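Local atomic coordinates of ribonucleoside-diphosphate reductase subunit beta (Streptococcus sanguinis, PDB entry 4N83), a protein that probably supplies deoxyribonucleotides for DNA synthesis as the metal-binding small subunit of a class Ib ribonucleotide reductase, here with two manganese ions bound. Residues A[28-33]-A[97-102]; A[33-38]-A[181-186]; A[64-69]-A[159-164]; A[57-62]-A[105-110]; A[155-160]-A[189-194]. All coordinates share one frame; numbering follows the deposited sequence.

Interaction 1 (A[28-33]-A[97-102]); sequences QFWLDT and ESVHAK. With MN (manganese (II) ion), chain J; MN (manganese (II) ion), chain I.
Trp-30 lays one face of its indole against Val-99, whose CG1 stands 4.1 Å from the centroid of the six-membered ring and nearly on its normal. The same methyl also touches the backbone carbonyl of Trp-30. At the rim, CZ2 of Trp-30 comes to 3.5 Å from CD2 of His-100. The two planes are only 21° apart, but neither ring lies over the other. A chi1 of 62° sets CG of Trp-30 between its backbone N and carbonyl carbon, turning the indole toward helix 84-111. Further along, the side chains of Asp-32 and Lys-102 cross at about a right angle, CE of Lys-102 lying 3.7 Å from OD1 of Asp-32. OD1 of Asp-32 and NZ of Lys-102 stay 4.1 Å apart, beyond a salt bridge, and this OD1 is hydrogen-bonded to Ser-106 OG. Asp-190 OD2 takes hydrogen bonds from NE1 of Trp-30 and NE2 of His-100, whose ND1 is 2.9 Å from one manganese, long for a coordination bond. Histidine, aspartate and tryptophan thus run outward from the manganese site, consistent with the electron-transfer route of class I small subunits.

Interaction 2 (A[33-38]-A[181-186]); sequences TRIPLS and AEIIKL
Ile-35 meets Ile-183 and Leu-186 through apolar contacts alone, all carried by its CD1 methyl. CD1 of Ile-35 enters between these two side chains of helix 178-206, reaching 3.7 Å from CB of Ile-183 and 3.8 Å from CD1 of Leu-186, about one helical turn further on. The Ile-35 branch is stretched out, with chi2 at 164°, and this brings its last carbon to the helix while the two backbones stay apart; the nearest CA atoms, of Ile-35 and Ile-183, are 7.4 Å from each other. Ile-183 meets it obliquely with CB and CG1, and Leu-37 lends some cover from farther off. Among the polar groups, Glu-182 lies at the border of the patch. Beyond Ile-183 the interior continues through Ser-103 and Ile-107 of helix 84-111. With no polar pair across it, the loop is held here by dispersion and the exclusion of water, forces that set few demands on direction.

Interaction 3 (A[64-69]-A[159-164]); sequences LLDTLQ and FLFYSG. With MN (manganese (II) ion), chain J.
Leu-65 packs on Phe-161 and Leu-160, where helix 148-160 gives way to helix 162-173. CB of Leu-65 rests 3.4 Å from CE2 of Phe-161, approaching the ring obliquely, and the two side chains slide past each other in opposite directions. CD1 of Leu-65 goes on to meet CD1 of Leu-160 at 4.2 Å, the leucines crossing at about a right angle. Leu-156 touches both Leu-65 and Phe-161 and continues the apolar layer.

The second kind of contact sets a carboxylate against an aromatic edge. OD2 of Asp-66 lies near the plane of the Phe-161 ring, 3.4 Å from its CE1, with the carboxylate and ring planes 82° apart. Here the oxygen faces the slightly positive rim of C-H groups, which may be mildly favourable. OD2 is also hydrogen-bonded to the hydroxyl of Tyr-104, the predicted active-site residue.

Metal binding falls to the other oxygen. OD1 of Asp-66 coordinates one manganese at 2.1 Å; Glu-97, Glu-157 and Glu-191 also bind it, and His-100 belongs to the site at longer range. One carboxylate therefore faces both ways, metal through OD1 and tyrosine through OD2, while Phe-161 borders it on the apolar side. A dinuclear metal site inside a helical bundle, with a tyrosine beside an aspartate ligand, is the hallmark of the ferritin-like small subunits of class I ribonucleotide reductases.

Interaction 4 (A[57-62]-A[105-110]); sequences KVFGGL and SSIFST
Phe-59 and Phe-108 pack between two successive helices of the ferritin-like bundle, 49-78 and 84-111, which run roughly antiparallel here. The short segments are inclined at 150° with a closest approach of 10.7 Å between their axes, a gap filled by large side chains. Both phenylalanines adopt nearly the same conformation, CG opposite the carbonyl carbon and beside the backbone N (chi1 -65° in Phe-59, -59° in Phe-108), yet the rings play different parts. That of Phe-59 receives Ile-107 over one face, where CD1 lies, while CG2 of Ile-107 comes to 4.1 Å from CE2 of Phe-59; the two side chains cross at about a right angle. CE1 of Phe-108 sits at the edge of the Phe-59 ring. The Phe-108 ring itself pushes its far end in toward the opposite backbone, bringing CZ to 3.6 Å from CB of Phe-59. Val-180 and Ile-184 of helix 178-206 close in on Phe-59, and Tyr-104, the predicted active-site residue, touches it as well. The Phe-108 ring also reaches the main chain at Gly-60, whose backbone N lies in the plane of Phe-108 at the ring edge, 3.6 Å from CZ.

Interaction 5 (A[155-160]-A[189-194]); sequences FLETFL and RDESVH. With MN (manganese (II) ion), chain I; MN (manganese (II) ion), chain J.
Helices 148-160 and 178-206 come close at Glu-157 and Glu-191, whose CA atoms are 6.4 Å apart, and helix 148-160 makes a wider pi-type turn at 156-160. Both glutamates bridge the two manganese ions. OE1 of Glu-157 binds one at 2.0 Å and its OE2 binds the other at 2.4 Å; OE1 of Glu-191 joins the first at 2.4 Å and OE2 the second at 2.2 Å. Glu-157 reaches the metals extended beyond CG, Glu-191 by a bend at chi2 (-56°), and the carboxylate planes end 52° apart. Their OE1 atoms stand only 2.8 Å from each other without a hydrogen bond, a closeness explained by the shared cations, which would offset the repulsion. ND1 of His-194 is hydrogen-bonded to OE1 of Glu-191 at 3.1 Å; this OE1 lies in the imidazole plane, while ND1 meets the carboxylate from well above its plane. The same ND1 lies 3.0 Å from the manganese bound by both OE1 atoms, long for a coordination bond, although His-194 belongs to that site. Helix 84-111 contributes Glu-97 and His-100, and helix 49-78 Asp-66, so four helices surround the metal pair, with helices 211-240 and 246-263 packed against helix 148-160.

Interactions 1, 3 and 5 meet at the metal centre, whose two manganese ions lie 4.7 Å apart: interaction 1 brings ligands from helix 84-111, interaction 3 from helix 49-78 and interaction 5 from helices 148-160 and 178-206. Glu-97 OE1 comes within 2.8 Å of Glu-191 OE2, and Asp-66 OD1 lies 3.8 Å from Glu-157 OE2. Interaction 2 continues the loop of interaction 1 through the shared Thr-33, and packs on interaction 4 where Ile-183 CG2 and Ile-107 CD1 are 3.6 Å apart. Interactions 3 and 4 use the same helix, 49-78, at successive turns. The centres of interactions 2 and 4 are each about 18 Å from that of interaction 5.

Interaction 1 (A[28-33]-A[97-102])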
# COMPACT_ATOMS: atom_id res chain seq x y z
N GLN A 28 11.05 -6.93 -4.30
CA GLN A 28 11.12 -7.54 -2.97
C GLN A 28 9.73 -7.79 -2.35
O GLN A 28 9.57 -7.70 -1.13
CB GLN A 28 11.96 -6.68 -2.03
CG GLN A 28 13.46 -6.72 -2.29
CD GLN A 28 14.24 -5.84 -1.34
OE1 GLN A 28 13.75 -5.45 -0.27
NE2 GLN A 28 15.47 -5.51 -1.71
N PHE A 29 8.74 -8.09 -3.19
CA PHE A 29 7.39 -8.44 -2.72
C PHE A 29 7.37 -9.87 -2.19
O PHE A 29 8.03 -10.75 -2.75
CB PHE A 29 6.38 -8.28 -3.87
CG PHE A 29 5.01 -8.83 -3.58
CD1 PHE A 29 3.98 -7.99 -3.19
CD2 PHE A 29 4.74 -10.18 -3.74
CE1 PHE A 29 2.71 -8.49 -2.94
CE2 PHE A 29 3.48 -10.69 -3.48
CZ PHE A 29 2.46 -9.84 -3.08
N TRP A 30 6.62 -10.11 -1.11
CA TRP A 30 6.50 -11.45 -0.54
C TRP A 30 5.26 -11.62 0.34
O TRP A 30 4.64 -10.64 0.76
CB TRP A 30 7.75 -11.81 0.26
CG TRP A 30 8.00 -10.91 1.44
CD1 TRP A 30 8.61 -9.69 1.42
CD2 TRP A 30 7.66 -11.17 2.80
NE1 TRP A 30 8.67 -9.17 2.68
CE2 TRP A 30 8.10 -10.06 3.55
CE3 TRP A 30 7.03 -12.23 3.46
CZ2 TRP A 30 7.92 -9.97 4.94
CZ3 TRP A 30 6.86 -12.14 4.84
CH2 TRP A 30 7.30 -11.02 5.56
N LEU A 31 4.91 -12.88 0.62
CA LEU A 31 3.78 -13.22 1.47
C LEU A 31 4.13 -14.35 2.45
O LEU A 31 4.91 -15.25 2.12
CB LEU A 31 2.57 -13.64 0.63
CG LEU A 31 1.79 -12.52 -0.07
CD1 LEU A 31 0.78 -13.12 -1.05
CD2 LEU A 31 1.09 -11.62 0.94
N ASP A 32 3.53 -14.29 3.63
CA ASP A 32 3.74 -15.30 4.68
C ASP A 32 3.15 -16.67 4.32
O ASP A 32 3.58 -17.69 4.87
CB ASP A 32 3.17 -14.82 6.02
CG ASP A 32 1.73 -14.33 5.91
OD1 ASP A 32 0.81 -15.09 6.30
OD2 ASP A 32 1.52 -13.20 5.43
N THR A 33 2.17 -16.68 3.42
CA THR A 33 1.49 -17.92 3.02
C THR A 33 2.36 -18.86 2.17
O THR A 33 2.04 -20.04 2.04
CB THR A 33 0.20 -17.60 2.24
OG1 THR A 33 0.48 -16.63 1.22
CG2 THR A 33 -0.87 -17.05 3.18
N GLU A 97 4.32 -2.88 5.26
CA GLU A 97 4.28 -2.77 6.72
C GLU A 97 3.12 -3.58 7.31
O GLU A 97 3.23 -4.11 8.41
CB GLU A 97 4.19 -1.30 7.17
CG GLU A 97 5.37 -0.42 6.76
CD GLU A 97 6.66 -0.72 7.51
OE1 GLU A 97 6.72 -1.71 8.26
OE2 GLU A 97 7.63 0.05 7.33
N SER A 98 2.02 -3.67 6.57
CA SER A 98 0.88 -4.52 6.96
C SER A 98 1.21 -6.00 6.80
O SER A 98 0.75 -6.83 7.60
CB SER A 98 -0.38 -4.17 6.16
OG SER A 98 -1.11 -3.11 6.77
N VAL A 99 1.98 -6.34 5.77
CA VAL A 99 2.43 -7.72 5.56
C VAL A 99 3.34 -8.15 6.71
O VAL A 99 3.26 -9.29 7.17
CB VAL A 99 3.16 -7.89 4.21
CG1 VAL A 99 3.75 -9.29 4.09
CG2 VAL A 99 2.22 -7.62 3.05
N HIS A 100 4.20 -7.24 7.15
CA HIS A 100 5.07 -7.49 8.30
C HIS A 100 4.24 -7.73 9.56
O HIS A 100 4.55 -8.63 10.35
CB HIS A 100 6.04 -6.32 8.54
CG HIS A 100 6.95 -6.04 7.38
ND1 HIS A 100 7.68 -4.88 7.28
CD2 HIS A 100 7.22 -6.75 6.26
CE1 HIS A 100 8.38 -4.89 6.16
NE2 HIS A 100 8.12 -6.02 5.52
N ALA A 101 3.20 -6.93 9.75
CA ALA A 101 2.31 -7.07 10.90
C ALA A 101 1.56 -8.40 10.87
O ALA A 101 1.40 -9.05 11.91
CB ALA A 101 1.32 -5.91 10.94
N LYS A 102 1.10 -8.81 9.69
CA LYS A 102 0.38 -10.08 9.53
C LYS A 102 1.30 -11.29 9.72
O LYS A 102 0.91 -12.26 10.37
CB LYS A 102 -0.30 -10.15 8.16
CG LYS A 102 -0.97 -11.49 7.88
CD LYS A 102 -1.78 -11.47 6.59
CE LYS A 102 -2.14 -12.88 6.15
NZ LYS A 102 -2.94 -13.62 7.17
MN MN J . 8.14 -2.94 9.43
MN MN I . 9.55 1.02 7.24

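Interaction 2 (A[33-38]-A[181-186])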
# COMPACT_ATOMS: atom_id res chain seq x y z
N THR A 33 2.17 -16.68 3.42
CA THR A 33 1.49 -17.92 3.02
C THR A 33 2.36 -18.86 2.17
O THR A 33 2.04 -20.04 2.04
CB THR A 33 0.20 -17.60 2.24
OG1 THR A 33 0.48 -16.63 1.22
CG2 THR A 33 -0.87 -17.05 3.18
N ARG A 34 3.45 -18.34 1.60
CA ARG A 34 4.38 -19.15 0.81
C ARG A 34 5.28 -20.01 1.70
O ARG A 34 5.52 -21.18 1.40
CB ARG A 34 5.26 -18.26 -0.07
CG ARG A 34 4.51 -17.40 -1.07
CD ARG A 34 5.46 -16.45 -1.78
NE ARG A 34 4.77 -15.57 -2.72
CZ ARG A 34 5.37 -14.64 -3.48
NH1 ARG A 34 6.68 -14.46 -3.42
NH2 ARG A 34 4.64 -13.89 -4.30
N ILE A 35 5.77 -19.42 2.79
CA ILE A 35 6.74 -20.08 3.67
C ILE A 35 6.09 -21.22 4.47
O ILE A 35 5.06 -21.01 5.11
CB ILE A 35 7.37 -19.06 4.65
CG1 ILE A 35 8.20 -18.02 3.88
CG2 ILE A 35 8.25 -19.76 5.68
CD1 ILE A 35 8.53 -16.78 4.68
N PRO A 36 6.69 -22.42 4.43
CA PRO A 36 6.18 -23.56 5.20
C PRO A 36 6.65 -23.54 6.66
O PRO A 36 7.76 -23.96 6.96
CB PRO A 36 6.75 -24.77 4.46
CG PRO A 36 8.03 -24.28 3.89
CD PRO A 36 7.86 -22.81 3.62
N LEU A 37 5.79 -23.06 7.56
CA LEU A 37 6.14 -22.93 8.97
C LEU A 37 5.99 -24.23 9.76
O LEU A 37 6.56 -24.37 10.85
CB LEU A 37 5.28 -21.83 9.62
CG LEU A 37 5.56 -20.41 9.11
CD1 LEU A 37 4.36 -19.50 9.31
CD2 LEU A 37 6.80 -19.83 9.78
N SER A 38 5.24 -25.19 9.22
CA SER A 38 4.99 -26.47 9.88
C SER A 38 6.24 -27.35 10.01
O SER A 38 6.29 -28.23 10.86
CB SER A 38 3.89 -27.25 9.16
OG SER A 38 4.29 -27.60 7.85
N ALA A 181 12.89 -17.87 10.81
CA ALA A 181 13.96 -16.89 10.59
C ALA A 181 13.82 -16.21 9.23
O ALA A 181 13.99 -15.00 9.12
CB ALA A 181 15.32 -17.55 10.72
N GLU A 182 13.51 -17.00 8.19
CA GLU A 182 13.36 -16.47 6.82
C GLU A 182 12.27 -15.42 6.71
O GLU A 182 12.42 -14.43 5.98
CB GLU A 182 13.08 -17.61 5.82
CG GLU A 182 14.32 -18.14 5.10
CD GLU A 182 14.86 -17.18 4.05
OE1 GLU A 182 16.00 -17.40 3.58
OE2 GLU A 182 14.16 -16.21 3.67
N ILE A 183 11.17 -15.62 7.43
CA ILE A 183 10.05 -14.67 7.42
C ILE A 183 10.43 -13.36 8.13
O ILE A 183 9.87 -12.31 7.83
CB ILE A 183 8.79 -15.30 8.05
CG1 ILE A 183 7.53 -14.54 7.62
CG2 ILE A 183 8.89 -15.36 9.57
CD1 ILE A 183 6.26 -15.31 7.90
N ILE A 184 11.38 -13.45 9.06
CA ILE A 184 11.97 -12.28 9.71
C ILE A 184 13.11 -11.72 8.85
O ILE A 184 13.30 -10.50 8.78
CB ILE A 184 12.51 -12.63 11.12
CG1 ILE A 184 11.37 -13.10 12.03
CG2 ILE A 184 13.23 -11.44 11.74
CD1 ILE A 184 10.32 -12.04 12.35
N LYS A 185 13.86 -12.62 8.21
CA LYS A 185 14.93 -12.25 7.29
C LYS A 185 14.41 -11.35 6.17
O LYS A 185 15.05 -10.36 5.81
CB LYS A 185 15.54 -13.52 6.67
CG LYS A 185 16.90 -13.33 6.01
CD LYS A 185 18.04 -13.73 6.94
CE LYS A 185 19.37 -13.70 6.21
NZ LYS A 185 19.89 -12.32 6.02
N LEU A 186 13.24 -11.70 5.63
CA LEU A 186 12.60 -10.92 4.57
C LEU A 186 12.15 -9.54 5.06
O LEU A 186 12.23 -8.56 4.31
CB LEU A 186 11.39 -11.68 4.01
CG LEU A 186 11.70 -12.95 3.21
CD1 LEU A 186 10.49 -13.86 3.15
CD2 LEU A 186 12.20 -12.62 1.81

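Interaction 3 (A[64-69]-A[159-164])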
# COMPACT_ATOMS: atom_id res chain seq x y z
N LEU A 64 3.25 -4.95 17.48
CA LEU A 64 2.69 -3.67 17.90
C LEU A 64 3.25 -2.52 17.06
O LEU A 64 2.52 -1.59 16.71
CB LEU A 64 2.98 -3.41 19.38
CG LEU A 64 2.27 -2.24 20.05
CD1 LEU A 64 0.79 -2.55 20.26
CD2 LEU A 64 2.94 -1.89 21.37
N LEU A 65 4.54 -2.60 16.73
CA LEU A 65 5.23 -1.53 16.01
C LEU A 65 5.10 -1.62 14.49
O LEU A 65 5.22 -0.61 13.80
CB LEU A 65 6.70 -1.50 16.41
CG LEU A 65 6.98 -1.31 17.90
CD1 LEU A 65 8.44 -1.58 18.22
CD2 LEU A 65 6.58 0.08 18.36
N ASP A 66 4.87 -2.83 13.96
CA ASP A 66 4.53 -2.99 12.54
C ASP A 66 3.07 -2.61 12.29
O ASP A 66 2.71 -2.23 11.17
CB ASP A 66 4.80 -4.42 12.05
CG ASP A 66 6.21 -4.58 11.47
OD1 ASP A 66 6.57 -3.82 10.55
OD2 ASP A 66 6.94 -5.49 11.92
N THR A 67 2.23 -2.71 13.32
CA THR A 67 0.85 -2.21 13.27
C THR A 67 0.86 -0.69 13.33
O THR A 67 0.10 -0.03 12.61
CB THR A 67 0.01 -2.75 14.44
OG1 THR A 67 0.14 -4.17 14.52
CG2 THR A 67 -1.47 -2.39 14.26
N LEU A 68 1.71 -0.14 14.20
CA LEU A 68 1.88 1.31 14.33
C LEU A 68 2.29 1.95 13.00
O LEU A 68 1.79 3.03 12.66
CB LEU A 68 2.95 1.61 15.39
CG LEU A 68 3.36 3.07 15.60
CD1 LEU A 68 2.19 3.89 16.11
CD2 LEU A 68 4.53 3.15 16.56
N GLN A 69 3.18 1.29 12.28
CA GLN A 69 3.70 1.81 11.01
C GLN A 69 2.68 1.74 9.88
O GLN A 69 2.52 2.71 9.13
CB GLN A 69 4.98 1.07 10.60
CG GLN A 69 6.20 1.41 11.45
CD GLN A 69 6.78 2.78 11.15
OE1 GLN A 69 7.77 2.90 10.43
NE2 GLN A 69 6.16 3.82 11.69
N PHE A 159 16.85 0.49 14.08
CA PHE A 159 17.64 0.45 15.32
C PHE A 159 16.95 -0.35 16.43
O PHE A 159 17.45 -1.41 16.83
CB PHE A 159 17.97 1.89 15.76
CG PHE A 159 18.07 2.08 17.25
CD1 PHE A 159 19.04 1.43 18.00
CD2 PHE A 159 17.19 2.95 17.90
CE1 PHE A 159 19.12 1.61 19.37
CE2 PHE A 159 17.27 3.14 19.27
CZ PHE A 159 18.24 2.47 20.01
N LEU A 160 15.81 0.13 16.92
CA LEU A 160 15.15 -0.47 18.09
C LEU A 160 14.22 -1.64 17.75
O LEU A 160 13.66 -2.27 18.66
CB LEU A 160 14.43 0.60 18.92
CG LEU A 160 13.28 1.40 18.29
CD1 LEU A 160 11.94 0.70 18.45
CD2 LEU A 160 13.23 2.80 18.89
N PHE A 161 14.04 -1.92 16.46
CA PHE A 161 13.39 -3.17 16.02
C PHE A 161 14.32 -4.37 16.26
O PHE A 161 13.85 -5.49 16.46
CB PHE A 161 13.03 -3.10 14.53
CG PHE A 161 11.55 -2.97 14.25
CD1 PHE A 161 10.89 -3.91 13.47
CD2 PHE A 161 10.82 -1.90 14.76
CE1 PHE A 161 9.54 -3.79 13.21
CE2 PHE A 161 9.47 -1.78 14.50
CZ PHE A 161 8.82 -2.73 13.72
N TYR A 162 15.63 -4.12 16.24
CA TYR A 162 16.63 -5.18 16.30
C TYR A 162 16.83 -5.79 17.69
O TYR A 162 17.50 -6.82 17.82
CB TYR A 162 17.96 -4.69 15.73
CG TYR A 162 17.94 -4.54 14.23
CD1 TYR A 162 17.35 -3.43 13.63
CD2 TYR A 162 18.48 -5.51 13.40
CE1 TYR A 162 17.31 -3.29 12.26
CE2 TYR A 162 18.45 -5.38 12.02
CZ TYR A 162 17.87 -4.27 11.46
OH TYR A 162 17.83 -4.13 10.09
N SER A 163 16.26 -5.17 18.72
CA SER A 163 16.16 -5.79 20.04
C SER A 163 15.36 -7.09 19.94
O SER A 163 15.66 -8.07 20.62
CB SER A 163 15.48 -4.85 21.04
OG SER A 163 14.21 -4.44 20.58
N GLY A 164 14.34 -7.08 19.08
CA GLY A 164 13.54 -8.26 18.79
C GLY A 164 14.19 -9.20 17.77
O GLY A 164 14.13 -10.41 17.94
MN MN J . 8.14 -2.94 9.43

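Interaction 4 (A[57-62]-A[105-110])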
# COMPACT_ATOMS: atom_id res chain seq x y z
N LYS A 57 6.89 -13.10 23.19
CA LYS A 57 7.01 -11.73 23.69
C LYS A 57 7.78 -10.83 22.72
O LYS A 57 7.54 -9.62 22.65
CB LYS A 57 7.68 -11.71 25.06
CG LYS A 57 6.82 -12.27 26.19
CD LYS A 57 7.53 -12.14 27.53
CE LYS A 57 6.57 -12.40 28.68
NZ LYS A 57 7.26 -12.28 30.00
N VAL A 58 8.73 -11.43 21.99
CA VAL A 58 9.54 -10.70 21.02
C VAL A 58 8.73 -10.33 19.79
O VAL A 58 8.62 -9.15 19.45
CB VAL A 58 10.79 -11.52 20.62
CG1 VAL A 58 11.36 -11.07 19.28
CG2 VAL A 58 11.86 -11.42 21.71
N PHE A 59 8.16 -11.33 19.12
CA PHE A 59 7.38 -11.09 17.90
C PHE A 59 6.15 -10.24 18.19
O PHE A 59 5.85 -9.31 17.45
CB PHE A 59 6.96 -12.41 17.24
CG PHE A 59 8.10 -13.24 16.71
CD1 PHE A 59 9.14 -12.65 16.00
CD2 PHE A 59 8.12 -14.61 16.90
CE1 PHE A 59 10.19 -13.42 15.51
CE2 PHE A 59 9.16 -15.38 16.41
CZ PHE A 59 10.20 -14.78 15.72
N GLY A 60 5.45 -10.57 19.28
CA GLY A 60 4.27 -9.81 19.70
C GLY A 60 4.57 -8.35 19.97
O GLY A 60 3.74 -7.48 19.68
N GLY A 61 5.74 -8.07 20.54
CA GLY A 61 6.17 -6.70 20.80
C GLY A 61 6.46 -5.93 19.52
O GLY A 61 6.14 -4.75 19.41
N LEU A 62 7.06 -6.62 18.55
CA LEU A 62 7.33 -6.04 17.23
C LEU A 62 6.04 -5.89 16.42
O LEU A 62 5.90 -4.95 15.65
CB LEU A 62 8.32 -6.91 16.46
CG LEU A 62 9.71 -7.09 17.07
CD1 LEU A 62 10.46 -8.21 16.37
CD2 LEU A 62 10.51 -5.79 17.02
N SER A 105 1.37 -13.20 12.92
CA SER A 105 0.18 -14.01 13.22
C SER A 105 0.28 -15.42 12.63
O SER A 105 -0.22 -16.38 13.23
CB SER A 105 -1.09 -13.32 12.70
OG SER A 105 -1.22 -12.01 13.24
N SER A 106 0.93 -15.55 11.47
CA SER A 106 1.17 -16.85 10.84
C SER A 106 2.17 -17.69 11.63
O SER A 106 2.07 -18.92 11.66
CB SER A 106 1.66 -16.67 9.41
OG SER A 106 0.71 -15.96 8.64
N ILE A 107 3.15 -17.02 12.25
CA ILE A 107 4.12 -17.69 13.11
C ILE A 107 3.42 -18.25 14.35
O ILE A 107 3.65 -19.39 14.74
CB ILE A 107 5.25 -16.74 13.56
CG1 ILE A 107 6.09 -16.30 12.35
CG2 ILE A 107 6.14 -17.40 14.60
CD1 ILE A 107 6.98 -15.11 12.62
N PHE A 108 2.57 -17.43 14.96
CA PHE A 108 1.84 -17.82 16.16
C PHE A 108 0.86 -18.97 15.89
O PHE A 108 0.70 -19.86 16.73
CB PHE A 108 1.06 -16.64 16.76
CG PHE A 108 1.92 -15.46 17.15
CD1 PHE A 108 3.11 -15.63 17.85
CD2 PHE A 108 1.52 -14.16 16.83
CE1 PHE A 108 3.89 -14.54 18.20
CE2 PHE A 108 2.30 -13.07 17.19
CZ PHE A 108 3.48 -13.26 17.87
N SER A 109 0.21 -18.94 14.73
CA SER A 109 -0.79 -19.95 14.38
C SER A 109 -0.21 -21.36 14.31
O SER A 109 -0.81 -22.31 14.83
CB SER A 109 -1.45 -19.61 13.04
OG SER A 109 -2.13 -18.37 13.12
N THR A 110 0.96 -21.50 13.69
CA THR A 110 1.61 -22.80 13.53
C THR A 110 2.22 -23.28 14.85
O THR A 110 1.93 -24.38 15.30
CB THR A 110 2.71 -22.76 12.45
OG1 THR A 110 2.25 -22.01 11.32
CG2 THR A 110 3.09 -24.17 12.01

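Interaction 5 (A[155-160]-A[189-194])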
# COMPACT_ATOMS: atom_id res chain seq x y z
N PHE A 155 14.78 5.47 13.27
CA PHE A 155 15.14 4.94 14.59
C PHE A 155 14.31 3.71 14.94
O PHE A 155 14.82 2.75 15.50
CB PHE A 155 14.95 5.99 15.69
CG PHE A 155 16.08 6.97 15.83
CD1 PHE A 155 17.41 6.58 15.72
CD2 PHE A 155 15.80 8.30 16.13
CE1 PHE A 155 18.44 7.50 15.87
CE2 PHE A 155 16.83 9.22 16.29
CZ PHE A 155 18.14 8.82 16.15
N LEU A 156 13.02 3.77 14.62
CA LEU A 156 12.09 2.69 14.94
C LEU A 156 12.55 1.37 14.33
O LEU A 156 12.90 0.43 15.05
CB LEU A 156 10.67 3.03 14.47
CG LEU A 156 9.57 1.98 14.63
CD1 LEU A 156 9.53 1.44 16.05
CD2 LEU A 156 8.23 2.56 14.23
N GLU A 157 12.58 1.32 13.00
CA GLU A 157 12.74 0.05 12.28
C GLU A 157 14.19 -0.32 11.93
O GLU A 157 14.46 -1.49 11.64
CB GLU A 157 11.88 0.08 11.02
CG GLU A 157 10.41 0.29 11.33
CD GLU A 157 9.54 0.25 10.09
OE1 GLU A 157 9.72 1.11 9.20
OE2 GLU A 157 8.67 -0.65 10.01
N THR A 158 15.10 0.65 11.96
CA THR A 158 16.52 0.39 11.65
C THR A 158 17.36 0.11 12.90
O THR A 158 18.45 -0.46 12.80
CB THR A 158 17.16 1.58 10.90
OG1 THR A 158 16.21 2.17 10.01
CG2 THR A 158 18.38 1.13 10.10
N PHE A 159 16.85 0.49 14.08
CA PHE A 159 17.64 0.45 15.32
C PHE A 159 16.95 -0.35 16.43
O PHE A 159 17.45 -1.41 16.83
CB PHE A 159 17.97 1.89 15.76
CG PHE A 159 18.07 2.08 17.25
CD1 PHE A 159 19.04 1.43 18.00
CD2 PHE A 159 17.19 2.95 17.90
CE1 PHE A 159 19.12 1.61 19.37
CE2 PHE A 159 17.27 3.14 19.27
CZ PHE A 159 18.24 2.47 20.01
N LEU A 160 15.81 0.13 16.92
CA LEU A 160 15.15 -0.47 18.09
C LEU A 160 14.22 -1.64 17.75
O LEU A 160 13.66 -2.27 18.66
CB LEU A 160 14.43 0.60 18.92
CG LEU A 160 13.28 1.40 18.29
CD1 LEU A 160 11.94 0.70 18.45
CD2 LEU A 160 13.23 2.80 18.89
N ARG A 189 15.10 -7.27 5.14
CA ARG A 189 15.45 -6.89 3.77
C ARG A 189 14.63 -5.69 3.30
O ARG A 189 15.16 -4.80 2.64
CB ARG A 189 15.25 -8.07 2.81
CG ARG A 189 15.84 -7.84 1.42
CD ARG A 189 15.59 -9.02 0.50
NE ARG A 189 14.19 -9.12 0.08
CZ ARG A 189 13.70 -10.09 -0.69
NH1 ARG A 189 14.49 -11.06 -1.15
NH2 ARG A 189 12.41 -10.09 -1.01
N ASP A 190 13.34 -5.68 3.64
CA ASP A 190 12.47 -4.56 3.30
C ASP A 190 12.80 -3.32 4.12
O ASP A 190 12.88 -2.21 3.58
CB ASP A 190 10.99 -4.92 3.51
CG ASP A 190 10.44 -5.81 2.41
OD1 ASP A 190 10.92 -5.73 1.26
OD2 ASP A 190 9.51 -6.59 2.70
N GLU A 191 12.98 -3.50 5.43
CA GLU A 191 13.24 -2.38 6.33
C GLU A 191 14.63 -1.76 6.14
O GLU A 191 14.83 -0.58 6.43
CB GLU A 191 13.04 -2.79 7.80
CG GLU A 191 11.60 -3.14 8.16
CD GLU A 191 10.60 -2.03 7.87
OE1 GLU A 191 11.02 -0.85 7.77
OE2 GLU A 191 9.40 -2.32 7.73
N SER A 192 15.58 -2.56 5.65
CA SER A 192 16.90 -2.04 5.30
C SER A 192 16.79 -1.01 4.17
O SER A 192 17.49 -0.00 4.18
CB SER A 192 17.83 -3.18 4.88
OG SER A 192 19.12 -2.70 4.58
N VAL A 193 15.89 -1.27 3.22
CA VAL A 193 15.66 -0.37 2.09
C VAL A 193 14.79 0.83 2.49
O VAL A 193 14.98 1.93 1.97
CB VAL A 193 15.00 -1.11 0.90
CG1 VAL A 193 14.74 -0.15 -0.26
CG2 VAL A 193 15.88 -2.26 0.44
N HIS A 194 13.84 0.61 3.40
CA HIS A 194 12.99 1.70 3.90
C HIS A 194 13.81 2.76 4.62
O HIS A 194 13.66 3.96 4.36
CB HIS A 194 11.91 1.17 4.85
CG HIS A 194 10.85 0.36 4.17
ND1 HIS A 194 10.13 -0.62 4.82
CD2 HIS A 194 10.40 0.37 2.89
CE1 HIS A 194 9.27 -1.17 3.98
NE2 HIS A 194 9.42 -0.59 2.80
MN MN I . 9.55 1.02 7.24
MN MN J . 8.14 -2.94 9.43